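Local coordinates for walker-type atpase (Pyrococcus abyssi, PDB 2QEN), which is of unknown function but binds ADP and magnesium and is probably an ATPase of the P-loop NTPase class, at residues Gly147-Asp160 with Phe180-Ile194. The protein carries 1 engineered substitution. Numbering follows the deposited sequence.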
ATOM      1  N   GLY A 147      -1.871  12.306 -17.489  1.00 30.86           N
ATOM      2  CA  GLY A 147      -1.944  11.016 -16.797  1.00 30.37           C
ATOM      3  C   GLY A 147      -0.698  10.595 -16.027  1.00 29.82           C
ATOM      4  O   GLY A 147      -0.470   9.404 -15.835  1.00 29.84           O
ATOM      5  N   GLY A 148       0.090  11.570 -15.579  1.00 29.41           N
ATOM      6  CA  GLY A 148       1.323  11.309 -14.832  1.00 29.47           C
ATOM      7  C   GLY A 148       2.495  10.815 -15.676  1.00 29.82           C
ATOM      8  O   GLY A 148       3.416  10.190 -15.142  1.00 29.57           O
ATOM      9  N   LYS A 149       2.473  11.116 -16.978  1.00 29.80           N
ATOM     10  CA  LYS A 149       3.491  10.647 -17.932  1.00 30.39           C
ATOM     11  C   LYS A 149       4.872  11.250 -17.686  1.00 30.41           C
ATOM     12  O   LYS A 149       5.904  10.614 -17.960  1.00 30.46           O
ATOM     13  CB  LYS A 149       3.045  10.925 -19.375  1.00 30.13           C
ATOM     14  CG  LYS A 149       4.040  10.456 -20.437  1.00 30.63           C
ATOM     15  CD  LYS A 149       3.609  10.866 -21.836  1.00 31.01           C
ATOM     16  CE  LYS A 149       4.472  10.188 -22.896  1.00 31.67           C
ATOM     17  NZ  LYS A 149       3.924  10.409 -24.268  1.00 31.39           N
ATOM     18  N   GLU A 150       4.877  12.483 -17.185  1.00 30.63           N
ATOM     19  CA  GLU A 150       6.099  13.156 -16.759  1.00 30.54           C
ATOM     20  C   GLU A 150       6.803  12.354 -15.665  1.00 30.38           C
ATOM     21  O   GLU A 150       8.028  12.357 -15.602  1.00 29.98           O
ATOM     22  CB  GLU A 150       5.805  14.572 -16.246  1.00 30.62           C
ATOM     23  CG  GLU A 150       5.167  15.512 -17.257  1.00 30.26           C
ATOM     24  CD  GLU A 150       3.643  15.540 -17.174  1.00 31.71           C
ATOM     25  OE1 GLU A 150       3.021  14.601 -16.621  1.00 30.78           O
ATOM     26  OE2 GLU A 150       3.061  16.522 -17.656  1.00 31.85           O
ATOM     27  N   LEU A 151       6.035  11.673 -14.807  1.00 30.29           N
ATOM     28  CA  LEU A 151       6.643  10.808 -13.772  1.00 30.31           C
ATOM     29  C   LEU A 151       7.228   9.530 -14.362  1.00 29.92           C
ATOM     30  O   LEU A 151       8.310   9.115 -13.977  1.00 30.02           O
ATOM     31  CB  LEU A 151       5.686  10.504 -12.610  1.00 30.22           C
ATOM     32  CG  LEU A 151       5.702  11.594 -11.539  1.00 30.83           C
ATOM     33  CD1 LEU A 151       4.446  11.554 -10.733  1.00 31.37           C
ATOM     34  CD2 LEU A 151       6.937  11.486 -10.628  1.00 32.30           C
ATOM     35  N   LEU A 152       6.530   8.937 -15.325  1.00 29.82           N
ATOM     36  CA  LEU A 152       7.060   7.785 -16.060  1.00 29.79           C
ATOM     37  C   LEU A 152       8.368   8.126 -16.786  1.00 30.06           C
ATOM     38  O   LEU A 152       9.306   7.346 -16.757  1.00 30.51           O
ATOM     39  CB  LEU A 152       6.024   7.250 -17.047  1.00 29.38           C
ATOM     40  CG  LEU A 152       4.654   6.851 -16.486  1.00 29.78           C
ATOM     41  CD1 LEU A 152       3.717   6.447 -17.608  1.00 27.93           C
ATOM     42  CD2 LEU A 152       4.776   5.735 -15.413  1.00 28.47           C
ATOM     43  N   ALA A 153       8.412   9.298 -17.427  1.00 29.85           N
ATOM     44  CA  ALA A 153       9.615   9.797 -18.076  1.00 29.67           C
ATOM     45  C   ALA A 153      10.750  10.014 -17.068  1.00 29.81           C
ATOM     46  O   ALA A 153      11.888   9.613 -17.316  1.00 30.71           O
ATOM     47  CB  ALA A 153       9.314  11.079 -18.867  1.00 28.93           C
ATOM     48  N   LEU A 154      10.437  10.631 -15.934  1.00 29.56           N
ATOM     49  CA  LEU A 154      11.398  10.798 -14.851  1.00 29.13           C
ATOM     50  C   LEU A 154      11.951   9.461 -14.382  1.00 29.29           C
ATOM     51  O   LEU A 154      13.155   9.338 -14.187  1.00 29.42           O
ATOM     52  CB  LEU A 154      10.765  11.555 -13.669  1.00 29.05           C
ATOM     53  CG  LEU A 154      11.586  11.745 -12.383  1.00 28.65           C
ATOM     54  CD1 LEU A 154      12.814  12.666 -12.573  1.00 26.38           C
ATOM     55  CD2 LEU A 154      10.695  12.280 -11.300  1.00 28.72           C
ATOM     56  N   PHE A 155      11.070   8.474 -14.190  1.00 29.43           N
ATOM     57  CA  PHE A 155      11.474   7.120 -13.772  1.00 29.43           C
ATOM     58  C   PHE A 155      12.383   6.414 -14.807  1.00 29.50           C
ATOM     59  O   PHE A 155      13.299   5.680 -14.433  1.00 29.60           O
ATOM     60  CB  PHE A 155      10.261   6.226 -13.469  1.00 28.97           C
ATOM     61  CG  PHE A 155       9.385   6.704 -12.330  1.00 29.27           C
ATOM     62  CD1 PHE A 155       9.895   7.485 -11.296  1.00 29.61           C
ATOM     63  CD2 PHE A 155       8.034   6.331 -12.281  1.00 29.97           C
ATOM     64  CE1 PHE A 155       9.068   7.913 -10.251  1.00 30.07           C
ATOM     65  CE2 PHE A 155       7.204   6.737 -11.235  1.00 29.21           C
ATOM     66  CZ  PHE A 155       7.709   7.520 -10.222  1.00 29.32           C
ATOM     67  N   ALA A 156      12.103   6.616 -16.091  1.00 29.27           N
ATOM     68  CA  ALA A 156      12.912   6.049 -17.173  1.00 29.75           C
ATOM     69  C   ALA A 156      14.303   6.660 -17.151  1.00 30.14           C
ATOM     70  O   ALA A 156      15.294   5.976 -17.367  1.00 30.36           O
ATOM     71  CB  ALA A 156      12.256   6.307 -18.514  1.00 29.59           C
ATOM     72  N   TYR A 157      14.363   7.958 -16.871  1.00 30.71           N
ATOM     73  CA  TYR A 157      15.637   8.669 -16.756  1.00 30.83           C
ATOM     74  C   TYR A 157      16.451   8.177 -15.556  1.00 30.65           C
ATOM     75  O   TYR A 157      17.620   7.856 -15.692  1.00 30.63           O
ATOM     76  CB  TYR A 157      15.397  10.174 -16.677  1.00 31.03           C
ATOM     77  CG  TYR A 157      16.650  10.958 -16.382  1.00 31.29           C
ATOM     78  CD1 TYR A 157      17.662  11.087 -17.340  1.00 30.81           C
ATOM     79  CD2 TYR A 157      16.820  11.571 -15.159  1.00 30.19           C
ATOM     80  CE1 TYR A 157      18.801  11.796 -17.064  1.00 31.11           C
ATOM     81  CE2 TYR A 157      17.950  12.294 -14.885  1.00 30.93           C
ATOM     82  CZ  TYR A 157      18.927  12.404 -15.827  1.00 30.13           C
ATOM     83  OH  TYR A 157      20.043  13.128 -15.519  1.00 32.59           O
ATOM     84  N   ALA A 158      15.826   8.092 -14.389  1.00 30.94           N
ATOM     85  CA  ALA A 158      16.482   7.475 -13.234  1.00 31.15           C
ATOM     86  C   ALA A 158      16.992   6.043 -13.538  1.00 31.26           C
ATOM     87  O   ALA A 158      18.121   5.688 -13.199  1.00 30.53           O
ATOM     88  CB  ALA A 158      15.554   7.486 -12.029  1.00 30.35           C
ATOM     89  N   TYR A 159      16.149   5.240 -14.185  1.00 31.97           N
ATOM     90  CA  TYR A 159      16.465   3.846 -14.528  1.00 32.01           C
ATOM     91  C   TYR A 159      17.758   3.759 -15.326  1.00 32.28           C
ATOM     92  O   TYR A 159      18.657   2.985 -14.993  1.00 32.10           O
ATOM     93  CB  TYR A 159      15.314   3.224 -15.341  1.00 32.18           C
ATOM     94  CG  TYR A 159      15.315   1.710 -15.380  1.00 31.56           C
ATOM     95  CD1 TYR A 159      16.215   1.008 -16.192  1.00 31.50           C
ATOM     96  CD2 TYR A 159      14.397   0.977 -14.617  1.00 30.39           C
ATOM     97  CE1 TYR A 159      16.215  -0.394 -16.218  1.00 32.18           C
ATOM     98  CE2 TYR A 159      14.382  -0.408 -14.636  1.00 30.79           C
ATOM     99  CZ  TYR A 159      15.301  -1.087 -15.441  1.00 32.22           C
ATOM    100  OH  TYR A 159      15.301  -2.456 -15.462  1.00 33.03           O
ATOM    101  N   ASP A 160      17.845   4.567 -16.382  1.00 32.76           N
ATOM    102  CA  ASP A 160      18.949   4.488 -17.329  1.00 32.64           C
ATOM    103  C   ASP A 160      20.214   5.204 -16.862  1.00 32.12           C
ATOM    104  O   ASP A 160      21.324   4.761 -17.167  1.00 32.43           O
ATOM    105  CB  ASP A 160      18.540   5.078 -18.681  1.00 32.97           C
ATOM    106  CG  ASP A 160      17.426   4.305 -19.364  1.00 34.85           C
ATOM    107  OD1 ASP A 160      17.246   3.093 -19.120  1.00 36.08           O
ATOM    108  OD2 ASP A 160      16.729   4.927 -20.191  1.00 38.42           O
ATOM    109  N   PHE A 180      -0.745   1.974 -14.700  1.00 30.39           N
ATOM    110  CA  PHE A 180      -0.080   3.284 -14.747  1.00 30.91           C
ATOM    111  C   PHE A 180       1.305   3.218 -15.409  1.00 31.25           C
ATOM    112  O   PHE A 180       1.629   4.062 -16.236  1.00 31.17           O
ATOM    113  CB  PHE A 180       0.011   3.890 -13.332  1.00 30.55           C
ATOM    114  CG  PHE A 180       0.936   5.071 -13.217  1.00 30.25           C
ATOM    115  CD1 PHE A 180       0.753   6.209 -14.012  1.00 31.37           C
ATOM    116  CD2 PHE A 180       1.969   5.063 -12.281  1.00 31.54           C
ATOM    117  CE1 PHE A 180       1.610   7.319 -13.900  1.00 31.62           C
ATOM    118  CE2 PHE A 180       2.843   6.162 -12.153  1.00 31.53           C
ATOM    119  CZ  PHE A 180       2.657   7.297 -12.970  1.00 32.45           C
ATOM    120  N   LEU A 181       2.099   2.212 -15.041  1.00 31.82           N
ATOM    121  CA  LEU A 181       3.473   2.057 -15.550  1.00 32.91           C
ATOM    122  C   LEU A 181       3.546   1.696 -17.045  1.00 33.70           C
ATOM    123  O   LEU A 181       4.406   2.220 -17.765  1.00 34.02           O
ATOM    124  CB  LEU A 181       4.258   1.048 -14.696  1.00 32.33           C
ATOM    125  CG  LEU A 181       4.439   1.388 -13.207  1.00 32.86           C
ATOM    126  CD1 LEU A 181       5.192   0.277 -12.486  1.00 32.76           C
ATOM    127  CD2 LEU A 181       5.156   2.727 -13.004  1.00 31.76           C
ATOM    128  N   LYS A 182       2.641   0.813 -17.485  1.00 34.69           N
ATOM    129  CA  LYS A 182       2.496   0.382 -18.895  1.00 35.83           C
ATOM    130  C   LYS A 182       3.781  -0.133 -19.529  1.00 36.06           C
ATOM    131  O   LYS A 182       4.113   0.262 -20.641  1.00 36.29           O
ATOM    132  CB  LYS A 182       1.943   1.514 -19.771  1.00 35.92           C
ATOM    133  CG  LYS A 182       0.565   1.981 -19.424  1.00 37.01           C
ATOM    134  CD  LYS A 182       0.210   3.265 -20.149  1.00 38.57           C
ATOM    135  CE  LYS A 182      -1.229   3.675 -19.833  1.00 41.28           C
ATOM    136  NZ  LYS A 182      -2.151   2.503 -19.681  1.00 41.27           N
ATOM    137  N   ILE A 183       4.499  -1.016 -18.840  1.00 36.70           N
ATOM    138  CA  ILE A 183       5.833  -1.412 -19.301  1.00 37.55           C
ATOM    139  C   ILE A 183       5.845  -2.217 -20.606  1.00 37.09           C
ATOM    140  O   ILE A 183       6.912  -2.473 -21.163  1.00 37.31           O
ATOM    141  CB  ILE A 183       6.687  -2.083 -18.188  1.00 37.72           C
ATOM    142  CG1 ILE A 183       6.109  -3.446 -17.790  1.00 38.71           C
ATOM    143  CG2 ILE A 183       6.831  -1.139 -16.982  1.00 37.79           C
ATOM    144  CD1 ILE A 183       7.118  -4.346 -17.056  1.00 38.96           C
ATOM    145  N   THR A 184       4.663  -2.595 -21.091  1.00 37.05           N
ATOM    146  CA  THR A 184       4.529  -3.328 -22.361  1.00 36.75           C
ATOM    147  C   THR A 184       3.862  -2.501 -23.483  1.00 36.26           C
ATOM    148  O   THR A 184       3.679  -2.985 -24.606  1.00 36.22           O
ATOM    149  CB  THR A 184       3.813  -4.691 -22.156  1.00 36.95           C
ATOM    150  OG1 THR A 184       2.535  -4.482 -21.538  1.00 38.15           O
ATOM    151  CG2 THR A 184       4.647  -5.609 -21.261  1.00 37.06           C
ATOM    152  N   ASP A 185       3.521  -1.250 -23.174  1.00 35.79           N
ATOM    153  CA  ASP A 185       3.038  -0.283 -24.165  1.00 35.64           C
ATOM    154  C   ASP A 185       4.215   0.561 -24.672  1.00 35.32           C
ATOM    155  O   ASP A 185       4.939   1.163 -23.870  1.00 35.17           O
ATOM    156  CB  ASP A 185       1.963   0.618 -23.530  1.00 36.07           C
ATOM    157  CG  ASP A 185       1.219   1.496 -24.549  1.00 36.55           C
ATOM    158  OD1 ASP A 185       1.735   1.766 -25.659  1.00 36.91           O
ATOM    159  OD2 ASP A 185       0.097   1.934 -24.220  1.00 38.39           O
ATOM    160  N   TYR A 186       4.395   0.610 -25.995  1.00 34.78           N
ATOM    161  CA  TYR A 186       5.537   1.297 -26.611  1.00 34.49           C
ATOM    162  C   TYR A 186       5.514   2.805 -26.372  1.00 34.44           C
ATOM    163  O   TYR A 186       6.538   3.479 -26.466  1.00 33.92           O
ATOM    164  CB  TYR A 186       5.619   0.998 -28.120  1.00 34.37           C
ATOM    165  CG  TYR A 186       6.916   1.463 -28.745  1.00 34.09           C
ATOM    166  CD1 TYR A 186       8.106   0.777 -28.508  1.00 34.14           C
ATOM    167  CD2 TYR A 186       6.962   2.603 -29.548  1.00 33.86           C
ATOM    168  CE1 TYR A 186       9.295   1.197 -29.056  1.00 34.07           C
ATOM    169  CE2 TYR A 186       8.155   3.036 -30.106  1.00 33.51           C
ATOM    170  CZ  TYR A 186       9.315   2.325 -29.858  1.00 34.49           C
ATOM    171  OH  TYR A 186      10.513   2.732 -30.399  1.00 35.15           O
ATOM    172  N   GLU A 187       4.330   3.320 -26.068  1.00 34.92           N
ATOM    173  CA  GLU A 187       4.131   4.744 -25.816  1.00 35.35           C
ATOM    174  C   GLU A 187       4.641   5.162 -24.430  1.00 35.04           C
ATOM    175  O   GLU A 187       5.012   6.321 -24.226  1.00 35.15           O
ATOM    176  CB  GLU A 187       2.651   5.102 -25.997  1.00 35.50           C
ATOM    177  CG  GLU A 187       2.135   4.889 -27.432  1.00 37.59           C
ATOM    178  CD  GLU A 187       2.763   5.848 -28.428  1.00 39.82           C
ATOM    179  OE1 GLU A 187       2.959   7.025 -28.054  1.00 41.56           O
ATOM    180  OE2 GLU A 187       3.056   5.434 -29.578  1.00 40.45           O
ATOM    181  N   SER A 188       4.658   4.207 -23.499  1.00 34.80           N
ATOM    182  CA  SER A 188       5.181   4.405 -22.146  1.00 34.61           C
ATOM    183  C   SER A 188       6.687   4.650 -22.146  1.00 34.70           C
ATOM    184  O   SER A 188       7.447   3.859 -22.721  1.00 34.55           O
ATOM    185  CB  SER A 188       4.872   3.191 -21.264  1.00 34.60           C
ATOM    186  OG  SER A 188       5.517   3.285 -19.994  1.00 34.34           O
ATOM    187  N   PRO A 189       7.127   5.748 -21.498  1.00 34.44           N
ATOM    188  CA  PRO A 189       8.558   6.009 -21.344  1.00 34.57           C
ATOM    189  C   PRO A 189       9.306   4.862 -20.659  1.00 34.62           C
ATOM    190  O   PRO A 189      10.502   4.703 -20.888  1.00 34.68           O
ATOM    191  CB  PRO A 189       8.587   7.276 -20.484  1.00 34.63           C
ATOM    192  CG  PRO A 189       7.283   7.960 -20.811  1.00 34.47           C
ATOM    193  CD  PRO A 189       6.309   6.824 -20.907  1.00 34.26           C
ATOM    194  N   LEU A 190       8.601   4.060 -19.856  1.00 34.37           N
ATOM    195  CA  LEU A 190       9.208   2.920 -19.179  1.00 34.41           C
ATOM    196  C   LEU A 190       9.230   1.632 -20.002  1.00 34.63           C
ATOM    197  O   LEU A 190       9.592   0.578 -19.486  1.00 34.74           O
ATOM    198  CB  LEU A 190       8.506   2.664 -17.842  1.00 34.76           C
ATOM    199  CG  LEU A 190       8.832   3.582 -16.664  1.00 34.45           C
ATOM    200  CD1 LEU A 190       8.023   3.163 -15.445  1.00 36.11           C
ATOM    201  CD2 LEU A 190      10.312   3.551 -16.350  1.00 34.01           C
ATOM    202  N   TYR A 191       8.846   1.707 -21.273  1.00 34.91           N
ATOM    203  CA  TYR A 191       8.728   0.509 -22.102  1.00 35.50           C
ATOM    204  C   TYR A 191      10.012  -0.320 -22.117  1.00 35.70           C
ATOM    205  O   TYR A 191      11.105   0.223 -22.278  1.00 35.45           O
ATOM    206  CB  TYR A 191       8.310   0.857 -23.536  1.00 35.47           C
ATOM    207  CG  TYR A 191       8.342  -0.332 -24.467  1.00 35.72           C
ATOM    208  CD1 TYR A 191       7.322  -1.288 -24.444  1.00 35.60           C
ATOM    209  CD2 TYR A 191       9.396  -0.508 -25.363  1.00 36.49           C
ATOM    210  CE1 TYR A 191       7.352  -2.383 -25.282  1.00 36.20           C
ATOM    211  CE2 TYR A 191       9.431  -1.604 -26.228  1.00 36.94           C
ATOM    212  CZ  TYR A 191       8.412  -2.537 -26.178  1.00 36.61           C
ATOM    213  OH  TYR A 191       8.441  -3.619 -27.028  1.00 36.57           O
ATOM    214  N   GLY A 192       9.859  -1.634 -21.948  1.00 36.03           N
ATOM    215  CA  GLY A 192      10.991  -2.566 -21.959  1.00 36.37           C
ATOM    216  C   GLY A 192      11.843  -2.581 -20.694  1.00 36.51           C
ATOM    217  O   GLY A 192      12.774  -3.377 -20.581  1.00 36.71           O
ATOM    218  N   ARG A 193      11.536  -1.704 -19.743  1.00 36.27           N
ATOM    219  CA  ARG A 193      12.356  -1.580 -18.543  1.00 36.36           C
ATOM    220  C   ARG A 193      11.797  -2.484 -17.450  1.00 36.33           C
ATOM    221  O   ARG A 193      10.607  -2.410 -17.127  1.00 36.42           O
ATOM    222  CB  ARG A 193      12.460  -0.119 -18.103  1.00 36.11           C
ATOM    223  CG  ARG A 193      13.502   0.669 -18.916  1.00 37.76           C
ATOM    224  CD  ARG A 193      13.293   2.158 -18.803  1.00 39.18           C
ATOM    225  NE  ARG A 193      14.133   2.919 -19.737  1.00 40.72           N
ATOM    226  CZ  ARG A 193      13.734   3.360 -20.930  1.00 40.83           C
ATOM    227  NH1 ARG A 193      12.510   3.109 -21.377  1.00 41.14           N
ATOM    228  NH2 ARG A 193      14.574   4.050 -21.688  1.00 41.78           N
ATOM    229  N   ILE A 194      12.655  -3.351 -16.914  1.00 35.57           N
ATOM    230  CA  ILE A 194      12.237  -4.377 -15.966  1.00 35.32           C
ATOM    231  C   ILE A 194      12.375  -3.909 -14.508  1.00 34.58           C
ATOM    232  O   ILE A 194      13.429  -3.409 -14.094  1.00 34.05           O
ATOM    233  CB  ILE A 194      12.980  -5.728 -16.208  1.00 35.57           C
ATOM    234  CG1 ILE A 194      12.692  -6.248 -17.622  1.00 35.99           C
ATOM    235  CG2 ILE A 194      12.550  -6.771 -15.196  1.00 34.99           C
ATOM    236  CD1 ILE A 194      13.617  -7.362 -18.095  1.00 36.35           C
TER
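Arg193 and Asp160 form a side-on salt bridge. Arg193 NH2 meets the syn lone pair of Asp160 OD2 at 2.8 Å. Arg193 NE reaches Asp160 OD1 at 3.2 Å, in a nearly straight bond (165°) that comes in tilted from the carboxylate plane. The two flat groups are turned 44° against each other. Ala156 CB lies over the centre of one guanidinium face.

Arg193 CB, CG and CD lie along one face of the Tyr159 ring; the chain, extended from CG to NE, carries the guanidinium on to Asp160. Arg193 CB makes a CH-pi contact 3.9 Å from the centroid of the Tyr159 ring. The ring and guanidinium planes are almost perpendicular, so this is not a stack. The Tyr159 hydroxyl donates to Ile194 O at 2.5 Å, in the carbonyl plane on a lone pair. An alanine in place of Arg193 would keep CB over the ring but lose CG, CD and the guanidinium, and would probably leave the Asp160 carboxylate without its partner here.

The contact belongs to the P-loop ATPase domain. Helix 149-161 leads into strand 165-171, which is followed by helix 174-181. Successive turns follow, and from Pro189 to Ile194 the chain runs along helix 149-161 in the helix's own direction before edge strand 196-199. Phe155 faces the parallel sheet, touching Ile167 and Leu169.

Apolar packing fills the rest. Leu152 CD2 sits over one face of the Phe180 ring, offset toward the rim and 3.6 Å from Phe180 CZ. Phe180 CG is anti to its own N (chi1 167°), which swings the ring edge to the Gly147 and Gly148 carbonyl oxygens. Pro189 CB lies against the helix backbone, 3.6 Å from Ala153 CA. Leu190 CD2 packs on the helix backbone at Ala156 and beside Phe155 CB.

Ser188 OG donates to Leu181 O at 2.7 Å, linking the loop to the end of helix 174-181. It also accepts from Leu190 N, which makes an ST turn.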